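Local coordinates for orotidine 5'-phosphate decarboxylase (Sulfolobus solfataricus, PDB 4DBD), which probably catalyses the decarboxylation of orotidine 5'-monophosphate to UMP, the last step of de novo UMP synthesis, at residues Glu25-Lys30 with Val53-Val58. Residues are numbered along the deposited sequence; the frame is centred on the assembly and turned at random.
Sequences ELYGIK and VEEIIV
Tyr27 reaches across to Glu54 and Glu55, and its side chain is worth tracing outward. CB points away from 53-58, but CG lies anti to the backbone N (chi1 169°), which swings the ring back over that segment. CD1 runs past CB and CG of Glu54; CE1 comes closer, 3.4 Å from Glu54 CB, which sits over one ring face. Farther along the ring, CE2 lies 3.9 Å from Glu55 CB, which approaches obliquely. At the tip, OH donates a 3.0 Å hydrogen bond to Glu55 OE1, which lies at the ring edge in its plane; the hydroxyl meets the carboxylate on its anti side, 25° out of the carboxylate plane. Glu55 is buried; Lys137 forms a salt bridge to OE1, Tyr109 a hydrogen bond to it, and Ser81 one to OE2. A phenylalanine at Tyr27 would probably keep the packing on Glu54 but deprive Glu55 OE1 of one of its donors.

Behind the ring, the axes of parallel strand segments 28-30 and 55-58 come within 4.8 Å. Glu55 N gives to Tyr27 O (3.3 Å), Ile29 N to Glu55 O (3.0 Å), and Ile57 N to Ile29 O (2.9 Å), this last nearly straight at 171°. At Gly28, CA passes 3.0 Å from Glu55 O, where a CB would clash. CG1 of Val53 touches Ile29 CD1 and Leu26 CB; Ile29 projects from the sheet face opposite to Glu55.

These are neighbouring strands of the TIM barrel: 28-32 lies between 6-10 and 55-62, and helices 33-39 and 41-48 make the crossover. At the N-terminal end Tyr27 stacks on Tyr183; toward the C-terminal end Lys30, a predicted substrate-binding residue, forms a salt bridge with Asp59, at the predicted active site, while strand 81-85 flanks Ile57.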
loop_
_atom_site.group_PDB
_atom_site.type_symbol
_atom_site.label_atom_id
_atom_site.label_comp_id
_atom_site.label_asym_id
_atom_site.label_seq_id
_atom_site.Cartn_x
_atom_site.Cartn_y
_atom_site.Cartn_z
ATOM N N GLU A 25 -8.500 -22.432 16.049
ATOM C CA GLU A 25 -7.474 -23.178 15.327
ATOM C C GLU A 25 -6.691 -22.271 14.386
ATOM O O GLU A 25 -6.109 -22.729 13.397
ATOM C CB GLU A 25 -8.097 -24.343 14.580
ATOM C CG GLU A 25 -8.559 -25.418 15.527
ATOM C CD GLU A 25 -9.601 -26.312 14.916
ATOM O OE1 GLU A 25 -9.211 -27.284 14.234
ATOM O OE2 GLU A 25 -10.805 -26.041 15.119
ATOM N N LEU A 26 -6.695 -20.984 14.718
ATOM C CA LEU A 26 -5.856 -19.988 14.072
ATOM C C LEU A 26 -5.209 -19.188 15.172
ATOM O O LEU A 26 -5.787 -19.046 16.254
ATOM C CB LEU A 26 -6.693 -19.029 13.226
ATOM C CG LEU A 26 -7.278 -19.532 11.911
ATOM C CD1 LEU A 26 -8.185 -18.483 11.295
ATOM C CD2 LEU A 26 -6.156 -19.890 10.957
ATOM N N TYR A 27 -4.018 -18.660 14.918
ATOM C CA TYR A 27 -3.485 -17.637 15.802
ATOM C C TYR A 27 -4.125 -16.291 15.483
ATOM O O TYR A 27 -4.444 -15.505 16.383
ATOM C CB TYR A 27 -1.976 -17.521 15.674
ATOM C CG TYR A 27 -1.452 -16.293 16.367
ATOM C CD1 TYR A 27 -1.257 -16.279 17.742
ATOM C CD2 TYR A 27 -1.168 -15.139 15.654
ATOM C CE1 TYR A 27 -0.782 -15.157 18.383
ATOM C CE2 TYR A 27 -0.690 -14.006 16.291
ATOM C CZ TYR A 27 -0.501 -14.024 17.655
ATOM O OH TYR A 27 -0.026 -12.909 18.297
ATOM N N GLY A 28 -4.304 -16.028 14.193
ATOM C CA GLY A 28 -4.820 -14.750 13.752
ATOM C C GLY A 28 -5.428 -14.818 12.368
ATOM O O GLY A 28 -5.387 -15.854 11.682
ATOM N N ILE A 29 -5.988 -13.693 11.952
ATOM C CA ILE A 29 -6.566 -13.540 10.635
ATOM C C ILE A 29 -6.012 -12.239 10.078
ATOM O O ILE A 29 -6.018 -11.211 10.767
ATOM C CB ILE A 29 -8.089 -13.426 10.717
ATOM C CG1 ILE A 29 -8.683 -14.752 11.189
ATOM C CG2 ILE A 29 -8.659 -12.998 9.377
ATOM C CD1 ILE A 29 -10.132 -14.658 11.610
ATOM N N LYS A 30 -5.515 -12.290 8.849
ATOM C CA LYS A 30 -4.924 -11.122 8.203
ATOM C C LYS A 30 -5.867 -10.640 7.100
ATOM O O LYS A 30 -6.111 -11.339 6.114
ATOM C CB LYS A 30 -3.534 -11.444 7.635
ATOM C CG LYS A 30 -2.796 -10.228 7.060
ATOM C CD LYS A 30 -1.406 -10.592 6.535
ATOM C CE LYS A 30 -1.455 -11.297 5.187
ATOM N NZ LYS A 30 -1.828 -10.393 4.070
ATOM N N VAL A 53 -9.817 -14.688 18.037
ATOM C CA VAL A 53 -8.452 -15.023 17.674
ATOM C C VAL A 53 -7.519 -14.058 18.388
ATOM O O VAL A 53 -7.937 -12.971 18.799
ATOM C CB VAL A 53 -8.236 -14.992 16.140
ATOM C CG1 VAL A 53 -9.066 -16.074 15.474
ATOM C CG2 VAL A 53 -8.590 -13.630 15.576
ATOM N N GLU A 54 -6.267 -14.461 18.569
ATOM C CA GLU A 54 -5.304 -13.609 19.242
ATOM C C GLU A 54 -5.128 -12.295 18.485
ATOM O O GLU A 54 -5.100 -11.224 19.094
ATOM C CB GLU A 54 -3.953 -14.320 19.394
ATOM C CG GLU A 54 -4.031 -15.661 20.124
ATOM C CD GLU A 54 -4.302 -15.500 21.607
ATOM O OE1 GLU A 54 -3.648 -14.642 22.240
ATOM O OE2 GLU A 54 -5.171 -16.229 22.142
ATOM N N GLU A 55 -5.022 -12.373 17.162
ATOM C CA GLU A 55 -4.726 -11.178 16.374
ATOM C C GLU A 55 -5.581 -11.005 15.125
ATOM O O GLU A 55 -5.708 -11.910 14.292
ATOM C CB GLU A 55 -3.231 -11.104 16.003
ATOM C CG GLU A 55 -2.353 -10.458 17.069
ATOM C CD GLU A 55 -1.069 -9.852 16.506
ATOM O OE1 GLU A 55 0.022 -10.162 17.033
ATOM O OE2 GLU A 55 -1.148 -9.053 15.547
ATOM N N ILE A 56 -6.174 -9.823 15.013
ATOM C CA ILE A 56 -6.753 -9.382 13.760
ATOM C C ILE A 56 -5.778 -8.366 13.180
ATOM O O ILE A 56 -5.562 -7.282 13.743
ATOM C CB ILE A 56 -8.176 -8.821 13.938
ATOM C CG1 ILE A 56 -9.104 -9.931 14.438
ATOM C CG2 ILE A 56 -8.697 -8.235 12.636
ATOM C CD1 ILE A 56 -10.487 -9.462 14.752
ATOM N N ILE A 57 -5.135 -8.763 12.083
ATOM C CA ILE A 57 -4.120 -7.936 11.455
ATOM C C ILE A 57 -4.666 -7.362 10.165
ATOM O O ILE A 57 -5.207 -8.085 9.331
ATOM C CB ILE A 57 -2.852 -8.755 11.126
ATOM C CG1 ILE A 57 -2.341 -9.467 12.372
ATOM C CG2 ILE A 57 -1.764 -7.851 10.521
ATOM C CD1 ILE A 57 -1.172 -10.417 12.090
ATOM N N VAL A 58 -4.549 -6.049 10.004
ATOM C CA VAL A 58 -4.927 -5.434 8.746
ATOM C C VAL A 58 -3.642 -5.250 7.942
ATOM O O VAL A 58 -2.664 -4.679 8.438
ATOM C CB VAL A 58 -5.653 -4.084 8.947
ATOM C CG1 VAL A 58 -5.646 -3.305 7.646
ATOM C CG2 VAL A 58 -7.085 -4.330 9.424
#